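Long-range contacts in protein argonaute (Methanocaldococcus jannaschii, PDB 5G5S), which uses short single-stranded DNA guides to bind and slice complementary target DNA, possibly in defence against invading genetic elements: residues 357-362 and 401-406; 366-371 and 431-436; 377-382 and 464-469. All coordinates share one frame; numbering follows the deposited sequence.

Interaction 1: residues 357-362 and 401-406; sequences NLLTYI and ANRWKY
Ile362 and Trp404 form a parallel beta bridge in the Mid domain, where strand 357-365 pairs with an outermost strand of a four-stranded sheet, 397-407. Two backbone bonds frame it: Ile362 N donates to Arg403 O at 2.8 Å, nearly straight at 168°, and Lys405 N returns a bond to Ile362 O at 2.9 Å. The two bridged side chains lie side by side on one face of the sheet. The CG2 methyl of Ile362, anti to the backbone N and beside the carbonyl carbon, meets the six-membered ring 3.6 Å from Trp404 CZ3, while Ile362 CB sits over the ring face, a CH-pi contact. These strands are the two ends of a beta-alpha-beta unit whose helix, 372-390, covers this face by setting Val379 on both Ile362 and Trp404. The sheet is the parallel core of the Rossmann-like Mid fold.

Just before the bridge, Arg403 carries the rest of the contact. Its aliphatic stem crosses one face of the Tyr361 ring, a CH-pi contact with Arg403 CD 3.8 Å from the ring centroid and close to the normal; the ring and the guanidinium are turned 67° apart. A bend at chi3 then brings one face of the guanidinium against Leu359, whose CG stands 3.4 Å from its plane, offset toward the rim. Arg403 NH1 is tied to Asn399 OD1, which would limit the rotation of the flat group. Lys405 brings its NZ near the plane of the Tyr361 ring at the edge, 4.4 Å from Tyr361 CE2, and both residues also touch helix 412-420 through Ile419.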
# COMPACT_ATOMS: atom_id res chain seq x y z
N ASN A 357 -2.27 -24.31 25.46
CA ASN A 357 -1.67 -25.31 24.60
C ASN A 357 -2.44 -25.31 23.29
O ASN A 357 -3.52 -25.89 23.19
CB ASN A 357 -1.69 -26.70 25.27
CG ASN A 357 -0.34 -27.35 25.45
OD1 ASN A 357 0.53 -27.31 24.57
ND2 ASN A 357 -0.15 -28.00 26.59
N LEU A 358 -1.92 -24.57 22.29
CA LEU A 358 -2.55 -24.44 20.98
C LEU A 358 -2.39 -25.70 20.15
O LEU A 358 -1.26 -26.16 19.93
CB LEU A 358 -2.02 -23.21 20.21
CG LEU A 358 -2.28 -21.81 20.81
CD1 LEU A 358 -1.47 -20.75 20.07
CD2 LEU A 358 -3.76 -21.45 20.77
N LEU A 359 -3.53 -26.27 19.70
CA LEU A 359 -3.61 -27.45 18.84
C LEU A 359 -2.96 -27.05 17.50
O LEU A 359 -3.56 -26.31 16.72
CB LEU A 359 -5.08 -27.82 18.63
CG LEU A 359 -5.54 -29.21 19.00
CD1 LEU A 359 -6.05 -29.27 20.44
CD2 LEU A 359 -6.63 -29.67 18.05
N THR A 360 -1.70 -27.46 17.30
CA THR A 360 -0.94 -27.10 16.10
C THR A 360 -0.95 -28.22 15.05
O THR A 360 -0.99 -29.40 15.40
CB THR A 360 0.47 -26.62 16.51
OG1 THR A 360 0.35 -25.66 17.56
CG2 THR A 360 1.25 -26.00 15.35
N TYR A 361 -0.92 -27.83 13.78
CA TYR A 361 -0.87 -28.73 12.63
C TYR A 361 0.43 -28.48 11.86
O TYR A 361 0.87 -27.33 11.78
CB TYR A 361 -2.07 -28.47 11.71
CG TYR A 361 -3.38 -29.03 12.22
CD1 TYR A 361 -4.18 -28.30 13.10
CD2 TYR A 361 -3.84 -30.27 11.80
CE1 TYR A 361 -5.38 -28.82 13.58
CE2 TYR A 361 -5.05 -30.79 12.26
CZ TYR A 361 -5.82 -30.06 13.15
OH TYR A 361 -7.01 -30.57 13.60
N ILE A 362 1.06 -29.54 11.33
CA ILE A 362 2.28 -29.38 10.51
C ILE A 362 1.96 -29.88 9.11
O ILE A 362 1.86 -31.09 8.88
CB ILE A 362 3.61 -29.95 11.11
CG1 ILE A 362 3.80 -29.63 12.62
CG2 ILE A 362 4.82 -29.50 10.27
CD1 ILE A 362 3.88 -28.10 13.07
N ALA A 401 1.32 -32.83 18.17
CA ALA A 401 1.36 -34.29 18.27
C ALA A 401 0.31 -34.93 17.37
O ALA A 401 -0.86 -34.55 17.43
CB ALA A 401 1.16 -34.72 19.72
N ASN A 402 0.76 -35.83 16.48
CA ASN A 402 -0.04 -36.58 15.51
C ASN A 402 -0.77 -35.76 14.44
O ASN A 402 -1.47 -36.33 13.60
CB ASN A 402 -0.98 -37.59 16.21
CG ASN A 402 -0.25 -38.47 17.17
OD1 ASN A 402 -0.32 -38.28 18.39
ND2 ASN A 402 0.54 -39.39 16.65
N ARG A 403 -0.58 -34.43 14.45
CA ARG A 403 -1.19 -33.50 13.49
C ARG A 403 -0.24 -33.10 12.34
O ARG A 403 -0.28 -31.97 11.86
CB ARG A 403 -1.81 -32.29 14.21
CG ARG A 403 -3.11 -32.62 14.93
CD ARG A 403 -3.56 -31.48 15.81
NE ARG A 403 -4.22 -31.96 17.02
CZ ARG A 403 -3.64 -32.05 18.21
NH1 ARG A 403 -2.38 -31.65 18.38
NH2 ARG A 403 -4.31 -32.50 19.26
N TRP A 404 0.60 -34.07 11.91
CA TRP A 404 1.52 -33.96 10.78
C TRP A 404 0.74 -34.50 9.59
O TRP A 404 0.31 -35.66 9.61
CB TRP A 404 2.78 -34.82 11.01
CG TRP A 404 3.71 -34.31 12.06
CD1 TRP A 404 3.61 -34.51 13.41
CD2 TRP A 404 4.93 -33.59 11.85
NE1 TRP A 404 4.66 -33.91 14.06
CE2 TRP A 404 5.49 -33.34 13.12
CE3 TRP A 404 5.60 -33.11 10.71
CZ2 TRP A 404 6.69 -32.63 13.28
CZ3 TRP A 404 6.79 -32.41 10.87
CH2 TRP A 404 7.32 -32.18 12.15
N LYS A 405 0.51 -33.65 8.58
CA LYS A 405 -0.27 -34.01 7.40
C LYS A 405 0.38 -33.55 6.10
O LYS A 405 0.98 -32.46 6.06
CB LYS A 405 -1.68 -33.40 7.51
CG LYS A 405 -2.62 -34.10 8.49
CD LYS A 405 -3.94 -33.35 8.65
CE LYS A 405 -5.11 -34.23 9.04
NZ LYS A 405 -4.99 -34.78 10.42
N TYR A 406 0.21 -34.34 5.03
CA TYR A 406 0.70 -34.00 3.70
C TYR A 406 -0.43 -33.38 2.88
O TYR A 406 -1.60 -33.72 3.09
CB TYR A 406 1.25 -35.23 2.96
CG TYR A 406 2.63 -35.66 3.39
CD1 TYR A 406 3.75 -34.89 3.09
CD2 TYR A 406 2.84 -36.89 4.00
CE1 TYR A 406 5.03 -35.29 3.45
CE2 TYR A 406 4.12 -37.32 4.35
CZ TYR A 406 5.21 -36.51 4.08
OH TYR A 406 6.48 -36.94 4.43

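Interaction 2: residues 366-371 and 431-436; sequences EEIKDE and LIIGKE
The Glu367 carboxylate takes Lys435 on one of its faces: NZ of Lys435 comes to Glu367 OE1 from well above the carboxylate plane, 58° out of it, in a salt bridge of 3.1 Å. The same oxygen is also held by Lys437 NZ in a salt bridge, its stronger partner, and the two positive charges would be expected to keep the acid ionised. In the Rossmann-like Mid domain, the contact sets the loop after strand 357-365 against the end of the neighbouring parallel strand 428-434 and the first residues beyond it. That loop holds the short 3-10 turn 366-370 and leads into helix 372-390, with Glu371 at the N-cap position.

The lysine reaches the acid by a bent route. Its CG lies between the backbone N and the carbonyl carbon (chi1 58°), and Lys435 CD rests 3.7 Å from Glu367 CB; a bend at chi3 beyond it then turns the tip toward the acid, the two side chains crossing at about a right angle. The start of the chain is apolar in its contacts. Lys435 and Ile368 slide past each other in opposite directions, with Ile368 CG2 3.9 Å from Lys435 CB. From helix 442-452, Tyr444 OH is hydrogen-bonded to Lys435 N and pins the backbone from which the side chain springs.

Ile368 is the buried half of the contact. It packs on Ile375 of the helix that follows and on Trp463, and its long branch crosses Ile433, ending with Ile368 CD1 3.8 Å from the CG2 methyl of Ile433.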
# COMPACT_ATOMS: atom_id res chain seq x y z
N GLU A 366 3.43 -32.31 -0.53
CA GLU A 366 3.69 -33.66 -1.07
C GLU A 366 4.99 -33.76 -1.86
O GLU A 366 5.72 -34.74 -1.73
CB GLU A 366 2.52 -34.14 -1.95
CG GLU A 366 1.38 -34.78 -1.18
CD GLU A 366 0.26 -35.33 -2.05
OE1 GLU A 366 0.55 -36.06 -3.03
OE2 GLU A 366 -0.92 -35.07 -1.72
N GLU A 367 5.28 -32.73 -2.68
CA GLU A 367 6.46 -32.62 -3.55
C GLU A 367 7.81 -32.61 -2.82
O GLU A 367 8.84 -32.85 -3.45
CB GLU A 367 6.33 -31.42 -4.50
CG GLU A 367 5.18 -31.54 -5.49
CD GLU A 367 5.42 -30.89 -6.85
OE1 GLU A 367 5.69 -29.66 -6.89
OE2 GLU A 367 5.30 -31.60 -7.87
N ILE A 368 7.82 -32.34 -1.49
CA ILE A 368 9.05 -32.30 -0.68
C ILE A 368 9.15 -33.44 0.38
O ILE A 368 9.98 -33.36 1.28
CB ILE A 368 9.37 -30.88 -0.13
CG1 ILE A 368 8.20 -30.29 0.70
CG2 ILE A 368 9.81 -29.94 -1.26
CD1 ILE A 368 8.57 -29.24 1.71
N LYS A 369 8.34 -34.51 0.21
CA LYS A 369 8.24 -35.67 1.10
C LYS A 369 9.55 -36.42 1.39
O LYS A 369 9.64 -37.08 2.42
CB LYS A 369 7.17 -36.66 0.59
N ASP A 370 10.55 -36.35 0.47
CA ASP A 370 11.84 -37.04 0.62
C ASP A 370 12.65 -36.51 1.79
O ASP A 370 13.39 -37.27 2.42
CB ASP A 370 12.70 -36.93 -0.66
CG ASP A 370 11.92 -36.83 -1.96
OD1 ASP A 370 11.34 -35.75 -2.23
OD2 ASP A 370 11.93 -37.83 -2.73
N GLU A 371 12.52 -35.21 2.08
CA GLU A 371 13.24 -34.51 3.14
C GLU A 371 12.51 -34.48 4.50
O GLU A 371 12.82 -33.62 5.33
CB GLU A 371 13.65 -33.10 2.68
CG GLU A 371 14.66 -33.10 1.55
CD GLU A 371 14.63 -31.83 0.72
OE1 GLU A 371 13.83 -31.77 -0.24
OE2 GLU A 371 15.39 -30.89 1.05
N LEU A 431 1.54 -24.82 10.70
CA LEU A 431 2.82 -24.45 10.12
C LEU A 431 2.89 -25.14 8.76
O LEU A 431 2.88 -26.37 8.69
CB LEU A 431 3.98 -24.85 11.04
CG LEU A 431 5.40 -24.50 10.58
CD1 LEU A 431 5.67 -23.00 10.66
CD2 LEU A 431 6.44 -25.28 11.38
N ILE A 432 2.87 -24.34 7.69
CA ILE A 432 2.89 -24.84 6.31
C ILE A 432 4.33 -24.81 5.77
O ILE A 432 4.95 -23.74 5.70
CB ILE A 432 1.89 -24.05 5.42
CG1 ILE A 432 0.44 -24.15 5.94
CG2 ILE A 432 1.97 -24.47 3.95
CD1 ILE A 432 -0.43 -22.90 5.60
N ILE A 433 4.85 -25.99 5.40
CA ILE A 433 6.18 -26.16 4.80
C ILE A 433 5.96 -26.42 3.30
O ILE A 433 5.41 -27.46 2.91
CB ILE A 433 7.00 -27.31 5.48
CG1 ILE A 433 6.83 -27.38 7.03
CG2 ILE A 433 8.48 -27.30 5.03
CD1 ILE A 433 7.39 -26.22 7.86
N GLY A 434 6.33 -25.43 2.49
CA GLY A 434 6.16 -25.49 1.05
C GLY A 434 7.44 -25.34 0.25
O GLY A 434 8.54 -25.35 0.81
N LYS A 435 7.29 -25.23 -1.08
CA LYS A 435 8.40 -25.08 -2.03
C LYS A 435 8.13 -24.01 -3.09
O LYS A 435 6.99 -23.59 -3.25
CB LYS A 435 8.78 -26.44 -2.66
CG LYS A 435 7.65 -27.16 -3.40
CD LYS A 435 8.19 -28.17 -4.40
CE LYS A 435 8.19 -27.61 -5.81
NZ LYS A 435 8.62 -28.63 -6.80
N GLU A 436 9.19 -23.55 -3.79
CA GLU A 436 9.09 -22.51 -4.82
C GLU A 436 8.31 -23.00 -6.05
O GLU A 436 8.82 -23.78 -6.85
CB GLU A 436 10.47 -21.93 -5.19
CG GLU A 436 10.44 -20.70 -6.09
CD GLU A 436 9.61 -19.52 -5.61
OE1 GLU A 436 9.89 -19.00 -4.50
OE2 GLU A 436 8.70 -19.10 -6.35

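Interaction 3: residues 377-382 and 464-469; sequences DKVNKM and ENWRKD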
# COMPACT_ATOMS: atom_id res chain seq x y z
N ASP A 377 13.13 -32.70 12.14
CA ASP A 377 14.22 -32.23 13.00
C ASP A 377 14.34 -30.69 13.08
O ASP A 377 14.92 -30.19 14.05
CB ASP A 377 15.55 -32.89 12.60
CG ASP A 377 15.65 -34.39 12.90
OD1 ASP A 377 14.61 -35.09 12.81
OD2 ASP A 377 16.77 -34.86 13.19
N LYS A 378 13.78 -29.95 12.10
CA LYS A 378 13.78 -28.48 12.06
C LYS A 378 12.59 -27.89 12.82
O LYS A 378 12.75 -26.91 13.56
CB LYS A 378 13.81 -27.97 10.61
CG LYS A 378 15.17 -27.49 10.16
CD LYS A 378 15.32 -25.97 10.30
CE LYS A 378 16.74 -25.55 9.99
NZ LYS A 378 16.97 -24.13 10.32
N VAL A 379 11.38 -28.48 12.63
CA VAL A 379 10.12 -28.11 13.29
C VAL A 379 10.21 -28.45 14.80
O VAL A 379 9.77 -27.66 15.64
CB VAL A 379 8.91 -28.80 12.58
CG1 VAL A 379 7.61 -28.63 13.35
CG2 VAL A 379 8.76 -28.33 11.14
N ASN A 380 10.82 -29.62 15.14
CA ASN A 380 11.00 -30.08 16.52
C ASN A 380 12.00 -29.22 17.31
O ASN A 380 11.63 -28.69 18.35
CB ASN A 380 11.35 -31.57 16.58
CG ASN A 380 10.25 -32.51 16.15
OD1 ASN A 380 9.05 -32.19 16.20
ND2 ASN A 380 10.62 -33.70 15.72
N LYS A 381 13.24 -29.06 16.78
CA LYS A 381 14.30 -28.24 17.41
C LYS A 381 13.87 -26.80 17.65
O LYS A 381 14.33 -26.19 18.61
CB LYS A 381 15.60 -28.29 16.59
N MET A 382 12.99 -26.25 16.79
CA MET A 382 12.48 -24.89 16.96
C MET A 382 11.39 -24.83 18.04
O MET A 382 11.47 -23.98 18.93
CB MET A 382 11.97 -24.32 15.62
CG MET A 382 11.16 -23.03 15.80
SD MET A 382 10.29 -22.45 14.34
CE MET A 382 9.09 -23.72 14.14
N GLU A 464 13.33 -24.85 1.01
CA GLU A 464 14.64 -24.62 0.39
C GLU A 464 15.43 -23.55 1.16
O GLU A 464 16.61 -23.77 1.46
CB GLU A 464 14.51 -24.22 -1.10
CG GLU A 464 14.03 -25.34 -2.01
CD GLU A 464 12.58 -25.24 -2.46
OE1 GLU A 464 11.70 -25.03 -1.59
OE2 GLU A 464 12.33 -25.38 -3.68
N ASN A 465 14.77 -22.45 1.53
CA ASN A 465 15.36 -21.36 2.28
C ASN A 465 15.62 -21.72 3.76
O ASN A 465 16.70 -21.40 4.27
CB ASN A 465 14.51 -20.09 2.16
CG ASN A 465 14.46 -19.51 0.77
OD1 ASN A 465 15.47 -19.39 0.06
ND2 ASN A 465 13.26 -19.09 0.36
N TRP A 466 14.66 -22.40 4.42
CA TRP A 466 14.78 -22.81 5.83
C TRP A 466 15.86 -23.87 6.07
O TRP A 466 16.48 -23.85 7.13
CB TRP A 466 13.43 -23.26 6.40
CG TRP A 466 13.30 -23.13 7.90
CD1 TRP A 466 14.05 -22.34 8.72
CD2 TRP A 466 12.33 -23.78 8.73
NE1 TRP A 466 13.63 -22.49 10.03
CE2 TRP A 466 12.57 -23.36 10.06
CE3 TRP A 466 11.30 -24.71 8.50
CZ2 TRP A 466 11.82 -23.83 11.14
CZ3 TRP A 466 10.55 -25.16 9.57
CH2 TRP A 466 10.81 -24.73 10.87
N ARG A 467 16.09 -24.77 5.09
CA ARG A 467 17.10 -25.84 5.15
C ARG A 467 18.53 -25.26 5.24
O ARG A 467 19.36 -25.80 5.97
CB ARG A 467 16.95 -26.78 3.95
CG ARG A 467 17.78 -28.07 4.02
CD ARG A 467 17.63 -28.95 2.78
NE ARG A 467 18.16 -28.31 1.57
CZ ARG A 467 17.41 -27.77 0.62
NH1 ARG A 467 16.09 -27.78 0.72
NH2 ARG A 467 17.98 -27.20 -0.43
N LYS A 468 18.78 -24.16 4.51
CA LYS A 468 20.06 -23.45 4.45
C LYS A 468 20.29 -22.48 5.63
O LYS A 468 21.39 -21.94 5.76
CB LYS A 468 20.20 -22.70 3.11
N ASP A 469 19.26 -22.26 6.48
CA ASP A 469 19.32 -21.36 7.64
C ASP A 469 20.13 -21.97 8.80
O ASP A 469 19.57 -22.54 9.74
CB ASP A 469 17.89 -20.95 8.07
CG ASP A 469 17.81 -20.02 9.26
OD1 ASP A 469 18.42 -18.92 9.19
OD2 ASP A 469 17.10 -20.35 10.23
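Lys378 leaves helix 372-390 with its CB directed toward the segment 464-469, and a sharp bend at chi2 (-96°) lays the rest of the chain along the Trp466 indole, the two side chains sliding past each other in opposite directions. Lys378 CD sits over the five-membered ring, 3.8 Å from its centroid and 11° off the normal, a CH-pi contact. The next atom, Lys378 CE, is 3.3 Å from Trp466 O. At the tip, Lys378 NZ donates to Asp469 O at 3.1 Å and, weakly, to Trp466 O; a long salt bridge to Asp469 OD2 and an off-centre cation-pi contact with Trp466 add to these.

The helix starting at 463 follows directly on residues 459-462, which bind the phosphorylated guide end. Away from the lysine, Met382 SD makes an oblique Met-aromatic contact, 3.8 Å from Trp466 CZ2, and Val379 CG2 lies 4.0 Å from Trp466 CZ3. Thr475 OG1, hydrogen-bonded to both Trp466 NE1 and Asp469 OD2, holds the indole and carboxylate in place, while Asp469 OD1 accepts a hydrogen bond from Met474 N.

Two carbonyl oxygens, a more distant carboxylate and, weakly, Tyr337 OH meet Lys378 NZ and would be expected to keep it charged.

How the interactions relate
All three interactions belong to the Mid domain and cluster around its parallel sheet and helix 372-390: interaction 1 pairs two strands of the sheet, interaction 2 joins a strand end to the loop leading into the helix, and interaction 3 sets the helix against 464-469. Interaction 1 is partly buried at an edge strand and rests on backbone pairing. The other two are more buried and rely on side chains, with charge at the surface beside apolar contact in 2 and aromatic and carbonyl contacts to a lysine in 3. Ile433 joins 2 to 3 by touching Trp466, a salt bridge from Glu371 to Arg467 ties the same two, and Tyr361 O probably bonds Leu431 N between 1 and 2.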